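Local structure of halogenase (Chondromyces crocatus, 3E1T) at residues Ser237-Glu242 and Asp373-Ser378; Tyr149-Thr152 and Glu156-Ala159; Leu22-Ala27 and Ala60-Thr65. The protein binds flavin-adenine dinucleotide and, as an FAD-dependent halogenase, probably installs the chlorine of chondrochloren. All coordinates share one frame; numbering follows the deposited sequence.

Contact 1: Ser237-Glu242 and Asp373-Ser378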
loop_
_atom_site.group_PDB
_atom_site.type_symbol
_atom_site.label_atom_id
_atom_site.label_comp_id
_atom_site.label_asym_id
_atom_site.label_seq_id
_atom_site.Cartn_x
_atom_site.Cartn_y
_atom_site.Cartn_z
ATOM N N SER A 237 -15.125 10.815 3.165
ATOM C CA SER A 237 -16.075 9.712 3.242
ATOM C C SER A 237 -16.555 9.277 1.860
ATOM O O SER A 237 -16.759 10.104 0.970
ATOM C CB SER A 237 -17.283 10.083 4.111
ATOM O OG SER A 237 -18.254 10.779 3.336
ATOM N N ARG A 238 -16.749 7.968 1.706
ATOM C CA ARG A 238 -17.375 7.396 0.516
ATOM C C ARG A 238 -18.700 8.091 0.178
ATOM O O ARG A 238 -19.028 8.273 -0.991
ATOM C CB ARG A 238 -17.603 5.889 0.704
ATOM C CG ARG A 238 -17.911 5.156 -0.598
ATOM C CD ARG A 238 -18.303 3.683 -0.399
ATOM N NE ARG A 238 -18.251 2.973 -1.680
ATOM C CZ ARG A 238 -19.241 2.949 -2.570
ATOM N NH1 ARG A 238 -20.384 3.578 -2.324
ATOM N NH2 ARG A 238 -19.093 2.292 -3.712
ATOM N N GLU A 239 -19.448 8.477 1.209
ATOM C CA GLU A 239 -20.745 9.157 1.040
ATOM C C GLU A 239 -20.606 10.538 0.396
ATOM O O GLU A 239 -21.448 10.946 -0.408
ATOM C CB GLU A 239 -21.472 9.276 2.382
ATOM C CG GLU A 239 -21.931 7.945 2.967
ATOM C CD GLU A 239 -20.770 7.034 3.338
ATOM O OE1 GLU A 239 -19.917 7.456 4.155
ATOM O OE2 GLU A 239 -20.711 5.897 2.805
ATOM N N ALA A 240 -19.534 11.244 0.747
ATOM C CA ALA A 240 -19.243 12.562 0.179
ATOM C C ALA A 240 -18.954 12.490 -1.314
ATOM O O ALA A 240 -19.309 13.402 -2.057
ATOM C CB ALA A 240 -18.077 13.211 0.906
ATOM N N ALA A 241 -18.325 11.398 -1.743
ATOM C CA ALA A 241 -17.950 11.198 -3.144
ATOM C C ALA A 241 -19.141 11.213 -4.087
ATOM O O ALA A 241 -19.050 11.733 -5.199
ATOM C CB ALA A 241 -17.184 9.902 -3.311
ATOM N N GLU A 242 -20.253 10.641 -3.633
ATOM C CA GLU A 242 -21.457 10.513 -4.455
ATOM C C GLU A 242 -22.114 11.873 -4.709
ATOM O O GLU A 242 -23.246 11.949 -5.201
ATOM C CB GLU A 242 -22.447 9.534 -3.804
ATOM C CG GLU A 242 -21.847 8.182 -3.416
ATOM C CD GLU A 242 -22.819 7.306 -2.635
ATOM O OE1 GLU A 242 -22.400 6.729 -1.601
ATOM O OE2 GLU A 242 -23.999 7.196 -3.053
ATOM N N ASP A 373 -17.207 17.635 16.260
ATOM C CA ASP A 373 -18.293 18.025 15.358
ATOM C C ASP A 373 -18.139 17.493 13.924
ATOM O O ASP A 373 -18.860 17.910 13.014
ATOM C CB ASP A 373 -18.529 19.544 15.401
ATOM C CG ASP A 373 -17.382 20.349 14.831
ATOM O OD1 ASP A 373 -16.240 19.841 14.720
ATOM O OD2 ASP A 373 -17.630 21.525 14.481
ATOM N N SER A 374 -17.215 16.544 13.745
ATOM C CA SER A 374 -16.979 15.922 12.449
ATOM C C SER A 374 -17.735 14.610 12.326
ATOM O O SER A 374 -17.550 13.710 13.137
ATOM C CB SER A 374 -15.484 15.655 12.230
ATOM O OG SER A 374 -15.278 14.982 10.997
ATOM N N TYR A 375 -18.577 14.504 11.304
ATOM C CA TYR A 375 -19.223 13.232 11.010
ATOM C C TYR A 375 -18.177 12.176 10.612
ATOM O O TYR A 375 -18.238 11.057 11.102
ATOM C CB TYR A 375 -20.343 13.374 9.964
ATOM C CG TYR A 375 -20.789 12.057 9.348
ATOM C CD1 TYR A 375 -21.230 10.991 10.140
ATOM C CD2 TYR A 375 -20.743 11.873 7.967
ATOM C CE1 TYR A 375 -21.616 9.771 9.569
ATOM C CE2 TYR A 375 -21.132 10.674 7.387
ATOM C CZ TYR A 375 -21.568 9.623 8.191
ATOM O OH TYR A 375 -21.948 8.431 7.582
ATOM N N PHE A 376 -17.213 12.565 9.779
ATOM C CA PHE A 376 -16.153 11.666 9.291
ATOM C C PHE A 376 -15.375 11.033 10.451
ATOM O O PHE A 376 -15.290 9.810 10.549
ATOM C CB PHE A 376 -15.226 12.425 8.317
ATOM C CG PHE A 376 -14.066 11.599 7.770
ATOM C CD1 PHE A 376 -14.145 11.018 6.501
ATOM C CD2 PHE A 376 -12.889 11.429 8.511
ATOM C CE1 PHE A 376 -13.064 10.262 5.986
ATOM C CE2 PHE A 376 -11.805 10.664 8.001
ATOM C CZ PHE A 376 -11.899 10.093 6.742
ATOM N N TRP A 377 -14.829 11.857 11.342
ATOM C CA TRP A 377 -14.053 11.333 12.472
ATOM C C TRP A 377 -14.886 10.603 13.521
ATOM O O TRP A 377 -14.447 9.580 14.060
ATOM C CB TRP A 377 -13.169 12.426 13.088
ATOM C CG TRP A 377 -12.205 12.934 12.095
ATOM C CD1 TRP A 377 -12.300 14.092 11.369
ATOM C CD2 TRP A 377 -11.021 12.269 11.641
ATOM N NE1 TRP A 377 -11.238 14.195 10.511
ATOM C CE2 TRP A 377 -10.438 13.088 10.657
ATOM C CE3 TRP A 377 -10.388 11.066 11.985
ATOM C CZ2 TRP A 377 -9.241 12.752 10.011
ATOM C CZ3 TRP A 377 -9.206 10.732 11.335
ATOM C CH2 TRP A 377 -8.653 11.568 10.354
ATOM N N SER A 378 -16.097 11.091 13.795
ATOM C CA SER A 378 -16.962 10.419 14.780
ATOM C C SER A 378 -17.332 8.986 14.363
ATOM O O SER A 378 -17.521 8.122 15.211
ATOM C CB SER A 378 -18.231 11.226 15.048
ATOM O OG SER A 378 -19.091 11.183 13.914
#
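Two helix starts meet in a small ring-edge contact: S237, at the end of strand 229-237 of the large mixed sheet, faces F376 in the first turn of helix 375-378. The phenyl ring comes in edge-on, its CD1 lying 3.5 Å from the backbone N of S237, near the ring plane, and 4.1 Å from CB of the same serine. With CG anti to the backbone nitrogen (chi1 179°), the F376 side chain is carried out to the strand end. R380 makes a cation-pi contact with the ring, which also touches N189, and F376 CD2 lies over the W377 ring face. Replacing F376 with alanine would probably leave the strand end at S237 without its aromatic neighbour and open a gap beside R380. Each helix is preceded by a serine N-cap: S237 OG accepts from A240 N at 2.9 Å, while S374 OG takes W377 N in an almost straight bond, 178° at the hydrogen. At the periphery, Y375 and E239 cross nearly at right angles, yet OH and OE1 stay 4.1 Å apart. The chemistry implies a join made by the ring edge of F376, while the two serine hydroxyls cap their own helices and E239 OE2 bonds to Q188.

Contact 2: Tyr149-Thr152 and Glu156-Ala159; sequences YRNT and ELMA
Y149 and L157 face each other across a beta hairpin, strands 143-150 and 156-161, and the tyrosine side chain lies over the partner strand. The two residues form a hydrogen-bonded antiparallel pair. L157 N gives a short bond of 2.7 Å to Y149 O, nearly in line with the carbonyl, whereas the return bond, Y149 N to L157 O at 3.0 Å, reaches its acceptor 34° out of the carbonyl plane.

The tyrosine can be followed outward. From CB, chi1 of 64° sets CG between the backbone N and the carbonyl carbon, and this turn brings the ring over the neighbouring strand. On one flank CD2 passes L157 O, and CE2 beyond it approaches the backbone of M158 and, at 4.1 Å, CB of A159. On the other flank CE1 comes near L157 CB. That methylene sits over the ring face in a CH-pi contact, 4.1 Å from the centroid and 26° off the normal, and is nearer still to CZ. At the tip, Y149 OH packs 3.7 Å from L157 CD1. The ring of H132 also meets the tyrosine ring, the two planes moderately inclined, so the aromatic group has neighbours from outside the hairpin as well.

One residue further, R150 and E156 form a non-hydrogen-bonded pair, their side chains on the sheet face away from Y149 and L157. Their opposite charges do not touch, R150 NE and E156 OE1 being 5.9 Å apart, so any attraction between them is probably modest; R150 NH2 makes a weak bond to G154 O. Beside the short L157 bond, Y149 O also receives a CA-H...O contact from E156 CA, at 3.3 Å.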
loop_
_atom_site.group_PDB
_atom_site.type_symbol
_atom_site.label_atom_id
_atom_site.label_comp_id
_atom_site.label_asym_id
_atom_site.label_seq_id
_atom_site.Cartn_x
_atom_site.Cartn_y
_atom_site.Cartn_z
ATOM N N TYR A 149 -3.532 -14.101 -22.834
ATOM C CA TYR A 149 -3.289 -12.664 -22.955
ATOM C C TYR A 149 -3.457 -12.168 -24.388
ATOM O O TYR A 149 -3.513 -12.966 -25.315
ATOM C CB TYR A 149 -1.881 -12.302 -22.446
ATOM C CG TYR A 149 -0.730 -12.894 -23.244
ATOM C CD1 TYR A 149 -0.084 -12.152 -24.229
ATOM C CD2 TYR A 149 -0.279 -14.191 -22.994
ATOM C CE1 TYR A 149 0.981 -12.692 -24.962
ATOM C CE2 TYR A 149 0.783 -14.743 -23.717
ATOM C CZ TYR A 149 1.409 -13.987 -24.695
ATOM O OH TYR A 149 2.459 -14.528 -25.407
ATOM N N ARG A 150 -3.532 -10.846 -24.549
ATOM C CA ARG A 150 -3.421 -10.206 -25.861
ATOM C C ARG A 150 -2.077 -9.493 -25.911
ATOM O O ARG A 150 -1.728 -8.772 -24.972
ATOM C CB ARG A 150 -4.530 -9.177 -26.093
ATOM C CG ARG A 150 -5.907 -9.559 -25.584
ATOM C CD ARG A 150 -6.888 -8.412 -25.805
ATOM N NE ARG A 150 -7.335 -8.334 -27.199
ATOM C CZ ARG A 150 -7.932 -7.277 -27.746
ATOM N NH1 ARG A 150 -8.156 -6.180 -27.029
ATOM N NH2 ARG A 150 -8.307 -7.312 -29.017
ATOM N N ASN A 151 -1.325 -9.692 -26.993
ATOM C CA ASN A 151 -0.042 -9.006 -27.166
ATOM C C ASN A 151 -0.235 -7.570 -27.669
ATOM O O ASN A 151 -1.349 -7.050 -27.630
ATOM C CB ASN A 151 0.922 -9.822 -28.051
ATOM C CG ASN A 151 0.505 -9.863 -29.518
ATOM O OD1 ASN A 151 -0.429 -9.184 -29.938
ATOM N ND2 ASN A 151 1.220 -10.658 -30.306
ATOM N N THR A 152 0.843 -6.940 -28.132
ATOM C CA THR A 152 0.822 -5.535 -28.554
ATOM C C THR A 152 -0.232 -5.219 -29.625
ATOM O O THR A 152 -0.917 -4.196 -29.544
ATOM C CB THR A 152 2.217 -5.083 -29.014
ATOM O OG1 THR A 152 3.171 -5.400 -27.994
ATOM C CG2 THR A 152 2.241 -3.590 -29.271
ATOM N N GLU A 156 -4.558 -12.640 -29.531
ATOM C CA GLU A 156 -4.782 -13.461 -28.350
ATOM C C GLU A 156 -3.864 -14.690 -28.322
ATOM O O GLU A 156 -3.930 -15.544 -29.213
ATOM C CB GLU A 156 -6.250 -13.891 -28.317
ATOM C CG GLU A 156 -6.697 -14.555 -27.039
ATOM C CD GLU A 156 -8.182 -14.868 -27.048
ATOM O OE1 GLU A 156 -8.996 -13.937 -26.829
ATOM O OE2 GLU A 156 -8.535 -16.052 -27.264
ATOM N N LEU A 157 -3.016 -14.777 -27.296
ATOM C CA LEU A 157 -2.065 -15.889 -27.158
ATOM C C LEU A 157 -2.115 -16.582 -25.794
ATOM O O LEU A 157 -2.918 -16.224 -24.930
ATOM C CB LEU A 157 -0.639 -15.407 -27.428
ATOM C CG LEU A 157 -0.226 -14.982 -28.836
ATOM C CD1 LEU A 157 1.281 -14.765 -28.861
ATOM C CD2 LEU A 157 -0.644 -16.014 -29.887
ATOM N N MET A 158 -1.237 -17.568 -25.604
ATOM C CA MET A 158 -1.132 -18.274 -24.333
ATOM C C MET A 158 0.307 -18.560 -23.916
ATOM O O MET A 158 1.210 -18.624 -24.756
ATOM C CB MET A 158 -1.931 -19.578 -24.375
ATOM C CG MET A 158 -3.432 -19.365 -24.390
ATOM S SD MET A 158 -4.364 -20.883 -24.594
ATOM C CE MET A 158 -4.007 -21.320 -26.306
ATOM N N ALA A 159 0.506 -18.721 -22.608
ATOM C CA ALA A 159 1.798 -19.102 -22.046
ATOM C C ALA A 159 1.587 -19.954 -20.798
ATOM O O ALA A 159 0.569 -19.828 -20.129
ATOM C CB ALA A 159 2.633 -17.863 -21.725
#

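Contact 3: Leu22-Ala27 and Ala60-Thr65; sequences LASFVA and AMLGLT
One face of the F25 ring is covered by the CD2 methyl of L62, which stands 3.5 Å above the ring plane, displaced toward the rim. The methyl makes a CH-pi contact, 3.9 Å from the ring centroid and 26° off the normal. M61 approaches the same end of the ring obliquely, its CG 3.7 Å from F25 CE1, before the bent chain leads the rest of the side chain away. L324 and A327 of helix 315-333, together with L500, add further neighbours to the phenylalanine. The contact thus joins helix 17-27, which follows what appears to be the glycine-rich turn of a Rossmann-type FAD-binding fold, to the end region of helix 52-61. There the chain turns through a Schellman motif: G63 has positive phi, and its N bonds back to A60 O. L62, just before that glycine, holds CG anti to its carbonyl carbon (chi1 -65°), and its side chain reaches back between the phenylalanine and S24. The same CD2 methyl rests 3.6 Å from S24 CB, so one branch of the leucine touches both S24 and F25. The serine hydroxyl is engaged elsewhere, OG being hydrogen-bonded with S20 O and S121 OG.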
loop_
_atom_site.group_PDB
_atom_site.type_symbol
_atom_site.label_atom_id
_atom_site.label_comp_id
_atom_site.label_asym_id
_atom_site.label_seq_id
_atom_site.Cartn_x
_atom_site.Cartn_y
_atom_site.Cartn_z
ATOM N N LEU A 22 9.048 -9.244 -7.521
ATOM C CA LEU A 22 8.953 -10.706 -7.553
ATOM C C LEU A 22 9.683 -11.306 -8.767
ATOM O O LEU A 22 10.461 -12.229 -8.620
ATOM C CB LEU A 22 7.491 -11.150 -7.566
ATOM C CG LEU A 22 7.190 -12.606 -7.937
ATOM C CD1 LEU A 22 7.893 -13.611 -7.033
ATOM C CD2 LEU A 22 5.716 -12.845 -7.900
ATOM N N ALA A 23 9.409 -10.779 -9.954
ATOM C CA ALA A 23 10.078 -11.254 -11.171
ATOM C C ALA A 23 11.601 -11.205 -11.009
ATOM O O ALA A 23 12.274 -12.214 -11.202
ATOM C CB ALA A 23 9.623 -10.442 -12.373
ATOM N N SER A 24 12.134 -10.046 -10.615
ATOM C CA SER A 24 13.576 -9.894 -10.390
ATOM C C SER A 24 14.153 -10.939 -9.445
ATOM O O SER A 24 15.175 -11.542 -9.751
ATOM C CB SER A 24 13.915 -8.495 -9.876
ATOM O OG SER A 24 13.489 -7.513 -10.792
ATOM N N PHE A 25 13.498 -11.158 -8.305
ATOM C CA PHE A 25 14.013 -12.052 -7.253
ATOM C C PHE A 25 14.065 -13.535 -7.639
ATOM O O PHE A 25 14.866 -14.299 -7.095
ATOM C CB PHE A 25 13.178 -11.920 -5.963
ATOM C CG PHE A 25 13.524 -10.725 -5.109
ATOM C CD1 PHE A 25 14.809 -10.192 -5.099
ATOM C CD2 PHE A 25 12.562 -10.157 -4.286
ATOM C CE1 PHE A 25 15.124 -9.095 -4.291
ATOM C CE2 PHE A 25 12.866 -9.062 -3.480
ATOM C CZ PHE A 25 14.151 -8.531 -3.480
ATOM N N VAL A 26 13.172 -13.961 -8.523
ATOM C CA VAL A 26 13.176 -15.349 -8.961
ATOM C C VAL A 26 14.200 -15.528 -10.098
ATOM O O VAL A 26 14.940 -16.507 -10.113
ATOM C CB VAL A 26 11.759 -15.855 -9.367
ATOM C CG1 VAL A 26 11.829 -17.282 -9.933
ATOM C CG2 VAL A 26 10.797 -15.811 -8.172
ATOM N N ALA A 27 14.242 -14.573 -11.026
ATOM C CA ALA A 27 15.216 -14.585 -12.118
ATOM C C ALA A 27 16.654 -14.520 -11.603
ATOM O O ALA A 27 17.544 -15.174 -12.156
ATOM C CB ALA A 27 14.946 -13.455 -13.083
ATOM N N ALA A 60 17.907 -2.504 -2.006
ATOM C CA ALA A 60 19.309 -2.890 -1.839
ATOM C C ALA A 60 19.515 -4.326 -2.317
ATOM O O ALA A 60 20.482 -4.619 -3.031
ATOM C CB ALA A 60 19.730 -2.748 -0.384
ATOM N N MET A 61 18.597 -5.209 -1.914
ATOM C CA MET A 61 18.583 -6.604 -2.350
ATOM C C MET A 61 18.424 -6.721 -3.871
ATOM O O MET A 61 18.979 -7.631 -4.491
ATOM C CB MET A 61 17.456 -7.366 -1.641
ATOM C CG MET A 61 17.634 -8.880 -1.649
ATOM S SD MET A 61 18.213 -9.626 -0.099
ATOM C CE MET A 61 19.260 -8.358 0.629
ATOM N N LEU A 62 17.666 -5.795 -4.461
ATOM C CA LEU A 62 17.507 -5.728 -5.912
ATOM C C LEU A 62 18.716 -5.089 -6.611
ATOM O O LEU A 62 18.832 -5.151 -7.836
ATOM C CB LEU A 62 16.235 -4.955 -6.283
ATOM C CG LEU A 62 14.870 -5.544 -5.886
ATOM C CD1 LEU A 62 13.803 -4.461 -5.937
ATOM C CD2 LEU A 62 14.482 -6.725 -6.775
ATOM N N GLY A 63 19.598 -4.470 -5.827
ATOM C CA GLY A 63 20.781 -3.786 -6.353
ATOM C C GLY A 63 20.464 -2.468 -7.031
ATOM O O GLY A 63 20.991 -2.173 -8.108
ATOM N N LEU A 64 19.600 -1.670 -6.408
ATOM C CA LEU A 64 19.211 -0.383 -6.983
ATOM C C LEU A 64 19.636 0.830 -6.154
ATOM O O LEU A 64 19.319 1.966 -6.517
ATOM C CB LEU A 64 17.699 -0.333 -7.248
ATOM C CG LEU A 64 17.161 -1.091 -8.459
ATOM C CD1 LEU A 64 15.656 -0.950 -8.531
ATOM C CD2 LEU A 64 17.801 -0.607 -9.758
ATOM N N THR A 65 20.350 0.588 -5.054
ATOM C CA THR A 65 20.791 1.664 -4.158
ATOM C C THR A 65 21.345 2.868 -4.929
ATOM O O THR A 65 20.831 3.985 -4.804
ATOM C CB THR A 65 21.851 1.167 -3.152
ATOM O OG1 THR A 65 21.385 -0.020 -2.499
ATOM C CG2 THR A 65 22.147 2.227 -2.112
#

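In the fold
The three contacts are separate pieces of one flavoprotein, spread along and around its FAD. Contacts 2 and 3 are the closer pair, with centres 26 Å apart and nearest atoms about 14 Å apart; contact 1 lies on the other side of the chain's centre from contact 3, their centres 41 Å apart. Contacts 1 and 2 are separated most, by 44 Å between centres. Relative to the cofactor, the side chain of Y149 in contact 2 comes within about 7 Å, that of L62 in contact 3 within about 11 Å and that of F376 in contact 1 within about 12 Å. Along the chain, contact 3 closes first, then contact 2, then contact 1.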